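Local coordinates for periplasmic binding protein/LacI transcriptional regulator (Clostridium phytofermentans, PDB 3BRS), which probably binds a sugar outside the membrane and delivers it to a transporter, at residues A[19-24]-A[244-249]; A[191-196]-A[219-224]. All coordinates share one frame; numbering follows the deposited sequence.

Contact 1: residues A[19-24]-A[244-249]; sequences SDFWSV and QKPFNI
P246 sits against the aromatic ring of F21, its CB reaching over one face of the ring to 3.7 Å from F21 CD2. The carbon stands toward the rim rather than over the middle and makes a CH-pi contact. Two further side chains meet the outer end of the same ring. The amide of Q244 approaches with OE1 3.6 Å from F21 CE2, its plane turned 24° from that of the ring, and CD1 of I249 lies 3.9 Å from F21 CZ. Beside this group V24 fills the second half of the interface: its CG1 touches CG of P246 at 3.6 Å and CB of F247 at 3.5 Å, and comes closest to F247 N, at 3.4 Å, which places the methyl at the start of the opposing helix. No hydrogen bond crosses between the segments; the contact is largely apolar, with the Q244 amide at its border.

With CG anti to its backbone N (chi1 -174°), F21 offers one face to P246 while its edge, through CD1, points onto the face of the W22 indole. Q244 OE1 is hydrogen-bonded to T111 OG1, which helps fix the amide beside the ring. At the start of its helix S19 is the N-cap, its OG accepting from W22 N at 3.1 Å and 167°.

The side chain of F247 also touches E27 and M31 further along helix 20-36. Helices 20-36 and 246-262 thus pack at their N-terminal ends, and Q244, between strand 240-243 of the mixed sheet and helix 246-262 on the other lobe, lies on an interlobe connection of the periplasmic binding protein fold.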
ATOM      1  N   SER A  19      -7.846   8.299   4.645  1.00 51.84           N
ATOM      2  CA  SER A  19      -7.098   7.502   3.643  1.00 47.93           C
ATOM      3  C   SER A  19      -7.954   7.217   2.388  1.00 46.81           C
ATOM      4  O   SER A  19      -9.024   6.656   2.454  1.00 49.63           O
ATOM      5  CB  SER A  19      -6.581   6.207   4.251  1.00 45.60           C
ATOM      6  OG  SER A  19      -6.213   5.318   3.230  1.00 35.32           O
ATOM      7  N   ASP A  20      -7.494   7.595   1.230  1.00 43.51           N
ATOM      8  CA  ASP A  20      -8.322   7.406   0.121  1.00 44.49           C
ATOM      9  C   ASP A  20      -8.115   6.001  -0.443  1.00 43.79           C
ATOM     10  O   ASP A  20      -8.964   5.519  -1.167  1.00 47.18           O
ATOM     11  CB  ASP A  20      -8.107   8.532  -0.891  1.00 46.56           C
ATOM     12  CG  ASP A  20      -8.879   8.342  -2.103  1.00 33.57           C
ATOM     13  OD1 ASP A  20      -8.612   7.362  -2.817  1.00 57.39           O
ATOM     14  OD2 ASP A  20      -9.778   9.169  -2.375  1.00 60.59           O
ATOM     15  N   PHE A  21      -7.013   5.335  -0.111  1.00 40.32           N
ATOM     16  CA  PHE A  21      -6.847   3.921  -0.477  1.00 37.97           C
ATOM     17  C   PHE A  21      -7.778   3.031   0.361  1.00 36.89           C
ATOM     18  O   PHE A  21      -8.501   2.220  -0.183  1.00 34.64           O
ATOM     19  CB  PHE A  21      -5.421   3.425  -0.243  1.00 35.79           C
ATOM     20  CG  PHE A  21      -5.180   2.027  -0.740  1.00 35.46           C
ATOM     21  CD1 PHE A  21      -5.301   0.931   0.103  1.00 36.62           C
ATOM     22  CD2 PHE A  21      -4.791   1.802  -2.066  1.00 37.38           C
ATOM     23  CE1 PHE A  21      -5.111  -0.378  -0.385  1.00 30.15           C
ATOM     24  CE2 PHE A  21      -4.568   0.507  -2.525  1.00 33.20           C
ATOM     25  CZ  PHE A  21      -4.705  -0.569  -1.662  1.00 28.60           C
ATOM     26  N   TRP A  22      -7.681   3.137   1.683  1.00 34.93           N
ATOM     27  CA  TRP A  22      -8.437   2.241   2.518  1.00 34.62           C
ATOM     28  C   TRP A  22      -9.893   2.514   2.370  1.00 35.16           C
ATOM     29  O   TRP A  22     -10.707   1.578   2.405  1.00 35.80           O
ATOM     30  CB  TRP A  22      -7.961   2.194   4.017  1.00 34.18           C
ATOM     31  CG  TRP A  22      -6.531   1.596   4.055  1.00 29.25           C
ATOM     32  CD1 TRP A  22      -5.383   2.276   4.311  1.00 36.22           C
ATOM     33  CD2 TRP A  22      -6.129   0.260   3.688  1.00 37.53           C
ATOM     34  NE1 TRP A  22      -4.291   1.462   4.179  1.00 34.26           N
ATOM     35  CE2 TRP A  22      -4.705   0.209   3.793  1.00 29.06           C
ATOM     36  CE3 TRP A  22      -6.819  -0.898   3.304  1.00 26.36           C
ATOM     37  CZ2 TRP A  22      -3.960  -0.951   3.523  1.00 29.65           C
ATOM     38  CZ3 TRP A  22      -6.069  -2.079   3.047  1.00 30.06           C
ATOM     39  CH2 TRP A  22      -4.647  -2.071   3.129  1.00 32.95           C
ATOM     40  N   SER A  23     -10.245   3.771   2.163  1.00 33.72           N
ATOM     41  CA  SER A  23     -11.674   4.122   2.021  1.00 32.67           C
ATOM     42  C   SER A  23     -12.281   3.497   0.805  1.00 30.03           C
ATOM     43  O   SER A  23     -13.382   3.051   0.872  1.00 30.81           O
ATOM     44  CB  SER A  23     -11.908   5.642   1.971  1.00 32.86           C
ATOM     45  OG  SER A  23     -11.455   6.240   3.177  1.00 55.60           O
ATOM     46  N   VAL A  24     -11.621   3.574  -0.332  1.00 28.77           N
ATOM     47  CA  VAL A  24     -12.188   3.073  -1.576  1.00 30.72           C
ATOM     48  C   VAL A  24     -12.193   1.537  -1.693  1.00 31.93           C
ATOM     49  O   VAL A  24     -13.124   0.947  -2.258  1.00 32.01           O
ATOM     50  CB  VAL A  24     -11.465   3.732  -2.722  1.00 35.17           C
ATOM     51  CG1 VAL A  24     -11.744   3.051  -4.040  1.00 44.32           C
ATOM     52  CG2 VAL A  24     -11.870   5.239  -2.783  1.00 41.45           C
ATOM     53  N   GLN A 244      -3.193   3.595  -7.894  1.00 32.19           N
ATOM     54  CA  GLN A 244      -3.596   2.195  -7.895  1.00 29.85           C
ATOM     55  C   GLN A 244      -5.091   2.099  -8.176  1.00 30.95           C
ATOM     56  O   GLN A 244      -5.709   3.109  -8.522  1.00 28.75           O
ATOM     57  CB  GLN A 244      -3.295   1.534  -6.527  1.00 27.24           C
ATOM     58  CG  GLN A 244      -1.843   1.709  -6.131  1.00 32.94           C
ATOM     59  CD  GLN A 244      -1.608   1.213  -4.769  1.00 39.52           C
ATOM     60  OE1 GLN A 244      -1.581   0.014  -4.553  1.00 37.36           O
ATOM     61  NE2 GLN A 244      -1.491   2.124  -3.809  1.00 42.62           N
ATOM     62  N   LYS A 245      -5.650   0.890  -8.012  1.00 31.94           N
ATOM     63  CA  LYS A 245      -7.079   0.636  -8.186  1.00 36.51           C
ATOM     64  C   LYS A 245      -7.756  -0.010  -6.947  1.00 35.74           C
ATOM     65  O   LYS A 245      -8.253  -1.147  -6.991  1.00 38.01           O
ATOM     66  CB  LYS A 245      -7.361  -0.108  -9.522  1.00 35.87           C
ATOM     67  CG  LYS A 245      -7.137   0.800 -10.724  1.00 47.62           C
ATOM     68  CD  LYS A 245      -7.386   0.128 -12.065  1.00 40.15           C
ATOM     69  CE  LYS A 245      -6.318   0.621 -13.118  1.00 57.69           C
ATOM     70  NZ  LYS A 245      -6.120  -0.164 -14.420  1.00 51.65           N
ATOM     71  N   PRO A 246      -7.796   0.719  -5.831  1.00 33.30           N
ATOM     72  CA  PRO A 246      -8.225   0.062  -4.601  1.00 29.29           C
ATOM     73  C   PRO A 246      -9.632  -0.422  -4.693  1.00 30.33           C
ATOM     74  O   PRO A 246      -9.962  -1.439  -4.082  1.00 27.95           O
ATOM     75  CB  PRO A 246      -8.102   1.166  -3.559  1.00 27.75           C
ATOM     76  CG  PRO A 246      -8.236   2.411  -4.369  1.00 31.03           C
ATOM     77  CD  PRO A 246      -7.426   2.115  -5.564  1.00 34.34           C
ATOM     78  N   PHE A 247     -10.476   0.269  -5.478  1.00 31.10           N
ATOM     79  CA  PHE A 247     -11.852  -0.202  -5.613  1.00 29.77           C
ATOM     80  C   PHE A 247     -11.831  -1.653  -6.142  1.00 29.91           C
ATOM     81  O   PHE A 247     -12.469  -2.579  -5.560  1.00 29.89           O
ATOM     82  CB  PHE A 247     -12.643   0.748  -6.553  1.00 34.17           C
ATOM     83  CG  PHE A 247     -14.088   0.469  -6.541  1.00 32.73           C
ATOM     84  CD1 PHE A 247     -14.631  -0.470  -7.425  1.00 40.51           C
ATOM     85  CD2 PHE A 247     -14.932   1.083  -5.579  1.00 42.70           C
ATOM     86  CE1 PHE A 247     -16.031  -0.778  -7.379  1.00 34.35           C
ATOM     87  CE2 PHE A 247     -16.327   0.780  -5.525  1.00 36.11           C
ATOM     88  CZ  PHE A 247     -16.861  -0.144  -6.421  1.00 39.69           C
ATOM     89  N   ASN A 248     -11.045  -1.877  -7.215  1.00 29.28           N
ATOM     90  CA  ASN A 248     -10.912  -3.210  -7.758  1.00 29.80           C
ATOM     91  C   ASN A 248     -10.267  -4.225  -6.854  1.00 30.81           C
ATOM     92  O   ASN A 248     -10.655  -5.388  -6.917  1.00 29.69           O
ATOM     93  CB  ASN A 248     -10.190  -3.157  -9.043  1.00 32.66           C
ATOM     94  CG  ASN A 248     -11.082  -2.583 -10.120  1.00 71.51           C
ATOM     95  OD1 ASN A 248     -10.630  -2.039 -11.110  1.00 40.52           O
ATOM     96  ND2 ASN A 248     -12.386  -2.650  -9.880  1.00 46.31           N
ATOM     97  N   ILE A 249      -9.264  -3.832  -6.057  1.00 27.95           N
ATOM     98  CA  ILE A 249      -8.734  -4.797  -5.065  1.00 25.87           C
ATOM     99  C   ILE A 249      -9.798  -5.354  -4.162  1.00 30.10           C
ATOM    100  O   ILE A 249      -9.804  -6.593  -3.884  1.00 31.36           O
ATOM    101  CB  ILE A 249      -7.604  -4.212  -4.201  1.00 22.49           C
ATOM    102  CG1 ILE A 249      -6.372  -4.066  -5.082  1.00 26.22           C
ATOM    103  CG2 ILE A 249      -7.206  -5.215  -3.000  1.00 31.47           C
ATOM    104  CD1 ILE A 249      -5.371  -2.936  -4.635  1.00 24.48           C
TER

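Contact 2: residues A[191-196]-A[219-224]; sequences ISVMVG and KLVCID
S192 opens the pairing with K219: the backbone N of K219 donates to S192 O at 3.0 Å, coming from above the carbonyl plane, 46° out of it, so the donor does not lie on a lone pair of that oxygen. At V193 the backbone turns its N-H and C=O from strand 219-224, but its CA approaches K219 O in a CA-H...O contact. Its CG1 stands 4.1 Å from CG2 of V221, on the same face of the sheet.

M194 is bonded through both backbone polar atoms. Its N donates to K219 O at 2.7 Å, and its O accepts from V221 N at 3.0 Å and 168°, the donor arriving nearly head-on to the carbonyl. On the face opposite the valines, M194 CB lies 4.1 Å from L220 CD1, while the rest of the methionine, bent at chi2 and chi3, leads off from the neighbouring strand.

V195 returns to the valine face. Its CG2, anti to the carbonyl carbon, meets CG2 of V221 at 3.8 Å, giving a small apolar cluster with V193. G196 ends the run: its N donates to V221 O and lies in the plane of the V221 carbonyl, and its O accepts from I223 N at 3.1 Å. CB of C222 packs tightly on that side of the strand, 3.0 Å from G196 O.

The alternating bonds define two parallel strands, their axes 24° apart, joined through helix 199-211 as a beta-alpha-beta unit. Strand 133-138 pairs with the other edge of 191-196, and strand 240-243 with that of 219-224. V193 and V221 pack on helix 113-127; on the other face L220 and C222 meet helix 199-211, while M194 touches helix 174-187.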
ATOM      1  N   ILE A 191      19.202  17.564  -2.239  1.00 32.31           N
ATOM      2  CA  ILE A 191      18.018  16.808  -2.720  1.00 29.68           C
ATOM      3  C   ILE A 191      17.125  17.726  -3.610  1.00 30.02           C
ATOM      4  O   ILE A 191      16.693  18.776  -3.205  1.00 32.34           O
ATOM      5  CB  ILE A 191      17.226  16.236  -1.529  1.00 30.44           C
ATOM      6  CG1 ILE A 191      17.928  14.997  -0.894  1.00 30.80           C
ATOM      7  CG2 ILE A 191      15.799  15.977  -1.898  1.00 24.62           C
ATOM      8  CD1 ILE A 191      17.421  14.661   0.513  1.00 28.27           C
ATOM      9  N   SER A 192      16.844  17.319  -4.828  1.00 29.88           N
ATOM     10  CA  SER A 192      16.059  18.083  -5.756  1.00 29.55           C
ATOM     11  C   SER A 192      14.786  17.294  -6.111  1.00 30.74           C
ATOM     12  O   SER A 192      13.958  17.783  -6.893  1.00 30.97           O
ATOM     13  CB  SER A 192      16.866  18.215  -7.041  1.00 31.47           C
ATOM     14  OG  SER A 192      17.105  16.897  -7.556  1.00 35.54           O
ATOM     15  N   VAL A 193      14.673  16.057  -5.599  1.00 29.26           N
ATOM     16  CA  VAL A 193      13.508  15.182  -5.828  1.00 26.13           C
ATOM     17  C   VAL A 193      13.249  14.441  -4.536  1.00 25.39           C
ATOM     18  O   VAL A 193      14.131  13.742  -4.030  1.00 27.56           O
ATOM     19  CB  VAL A 193      13.698  14.090  -6.958  1.00 27.47           C
ATOM     20  CG1 VAL A 193      12.358  13.461  -7.277  1.00 26.78           C
ATOM     21  CG2 VAL A 193      14.192  14.644  -8.294  1.00 26.81           C
ATOM     22  N   MET A 194      12.051  14.624  -4.005  1.00 25.65           N
ATOM     23  CA  MET A 194      11.510  13.769  -2.981  1.00 26.89           C
ATOM     24  C   MET A 194      10.563  12.654  -3.493  1.00 27.85           C
ATOM     25  O   MET A 194       9.697  12.853  -4.397  1.00 26.39           O
ATOM     26  CB  MET A 194      10.828  14.631  -1.890  1.00 25.97           C
ATOM     27  CG  MET A 194      11.857  15.457  -1.119  1.00 20.72           C
ATOM     28  SD  MET A 194      12.780  14.530   0.242  1.00 24.59           S
ATOM     29  CE  MET A 194      11.601  13.461   0.961  1.00 25.88           C
ATOM     30  N   VAL A 195      10.733  11.449  -2.934  1.00 27.84           N
ATOM     31  CA  VAL A 195       9.791  10.338  -3.302  1.00 29.14           C
ATOM     32  C   VAL A 195       8.931   9.923  -2.123  1.00 30.72           C
ATOM     33  O   VAL A 195       9.453   9.580  -1.057  1.00 34.47           O
ATOM     34  CB  VAL A 195      10.582   9.131  -3.829  1.00 27.58           C
ATOM     35  CG1 VAL A 195       9.659   8.073  -4.377  1.00 21.77           C
ATOM     36  CG2 VAL A 195      11.543   9.593  -4.904  1.00 25.93           C
ATOM     37  N   GLY A 196       7.617   9.949  -2.260  1.00 28.80           N
ATOM     38  CA  GLY A 196       6.722   9.400  -1.187  1.00 21.80           C
ATOM     39  C   GLY A 196       6.141   8.104  -1.710  1.00 24.21           C
ATOM     40  O   GLY A 196       5.527   8.069  -2.790  1.00 23.94           O
ATOM     41  N   LYS A 219      11.169  18.908  -6.415  1.00 33.92           N
ATOM     42  CA  LYS A 219      10.054  18.164  -6.982  1.00 35.86           C
ATOM     43  C   LYS A 219       9.762  16.828  -6.250  1.00 34.03           C
ATOM     44  O   LYS A 219      10.645  16.192  -5.670  1.00 29.97           O
ATOM     45  CB  LYS A 219      10.340  17.898  -8.439  1.00 38.70           C
ATOM     46  CG  LYS A 219      10.224  19.175  -9.338  1.00 40.28           C
ATOM     47  CD  LYS A 219      10.885  18.817 -10.680  1.00 54.51           C
ATOM     48  CE  LYS A 219      11.086  19.978 -11.627  1.00 46.36           C
ATOM     49  NZ  LYS A 219      12.407  19.799 -12.322  1.00 61.79           N
ATOM     50  N   LEU A 220       8.493  16.450  -6.340  1.00 34.23           N
ATOM     51  CA  LEU A 220       7.893  15.390  -5.609  1.00 32.92           C
ATOM     52  C   LEU A 220       7.189  14.475  -6.589  1.00 33.38           C
ATOM     53  O   LEU A 220       6.466  14.882  -7.532  1.00 33.68           O
ATOM     54  CB  LEU A 220       6.935  15.956  -4.550  1.00 33.06           C
ATOM     55  CG  LEU A 220       6.049  15.022  -3.703  1.00 32.22           C
ATOM     56  CD1 LEU A 220       6.856  14.010  -2.824  1.00 35.70           C
ATOM     57  CD2 LEU A 220       5.119  15.819  -2.812  1.00 36.02           C
ATOM     58  N   VAL A 221       7.478  13.203  -6.407  1.00 33.60           N
ATOM     59  CA  VAL A 221       6.831  12.140  -7.151  1.00 31.94           C
ATOM     60  C   VAL A 221       6.397  11.123  -6.096  1.00 29.64           C
ATOM     61  O   VAL A 221       6.975  11.072  -4.976  1.00 25.98           O
ATOM     62  CB  VAL A 221       7.839  11.465  -8.160  1.00 33.89           C
ATOM     63  CG1 VAL A 221       8.257  12.454  -9.238  1.00 19.39           C
ATOM     64  CG2 VAL A 221       9.065  10.990  -7.475  1.00 25.41           C
ATOM     65  N   CYS A 222       5.363  10.339  -6.415  1.00 28.04           N
ATOM     66  CA  CYS A 222       4.845   9.356  -5.418  1.00 29.27           C
ATOM     67  C   CYS A 222       4.075   8.247  -6.076  1.00 27.58           C
ATOM     68  O   CYS A 222       3.572   8.377  -7.215  1.00 28.55           O
ATOM     69  CB  CYS A 222       3.903  10.018  -4.378  1.00 28.54           C
ATOM     70  SG  CYS A 222       2.507  10.901  -5.257  1.00 38.83           S
ATOM     71  N   ILE A 223       3.947   7.185  -5.311  1.00 28.52           N
ATOM     72  CA  ILE A 223       2.906   6.168  -5.455  1.00 32.64           C
ATOM     73  C   ILE A 223       1.736   6.562  -4.519  1.00 38.89           C
ATOM     74  O   ILE A 223       1.936   6.816  -3.320  1.00 37.70           O
ATOM     75  CB  ILE A 223       3.402   4.757  -5.115  1.00 30.08           C
ATOM     76  CG1 ILE A 223       4.606   4.399  -6.013  1.00 34.60           C
ATOM     77  CG2 ILE A 223       2.265   3.747  -5.260  1.00 30.62           C
ATOM     78  CD1 ILE A 223       5.468   3.166  -5.490  1.00 32.47           C
ATOM     79  N   ASP A 224       0.521   6.629  -5.099  1.00 43.80           N
ATOM     80  CA  ASP A 224      -0.607   7.225  -4.427  1.00 46.95           C
ATOM     81  C   ASP A 224      -1.853   6.376  -4.472  1.00 51.85           C
ATOM     82  O   ASP A 224      -2.017   5.456  -5.315  1.00 53.29           O
ATOM     83  CB  ASP A 224      -0.848   8.625  -5.011  1.00 47.19           C
ATOM     84  CG  ASP A 224      -1.964   9.386  -4.307  1.00 85.83           C
ATOM     85  OD1 ASP A 224      -1.976   9.393  -3.040  1.00 57.32           O
ATOM     86  OD2 ASP A 224      -2.812   9.993  -5.034  1.00 60.27           O
TER

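How the contacts relate
From the N terminus, the chain passes through strand 7-11 and enters the first half of contact 1 at 19-24, where helix 20-36 begins. It then builds most of the parallel sheet and begins the mixed one before reaching 191-196, and contact 2 closes a short loop of 22 residues around helix 199-211. After strand 240-243 it reaches 244-249, closing the far longer loop of contact 1, within which contact 2 is nested. Contact 1 brings the chain returning from the mixed-sheet lobe back onto the lobe built early, whereas contact 2 joins neighbouring strands within the mixed sheet. Their centres are 21 Å apart, yet they meet by packing, Q244 NE2 lying 3.7 Å from D224 O.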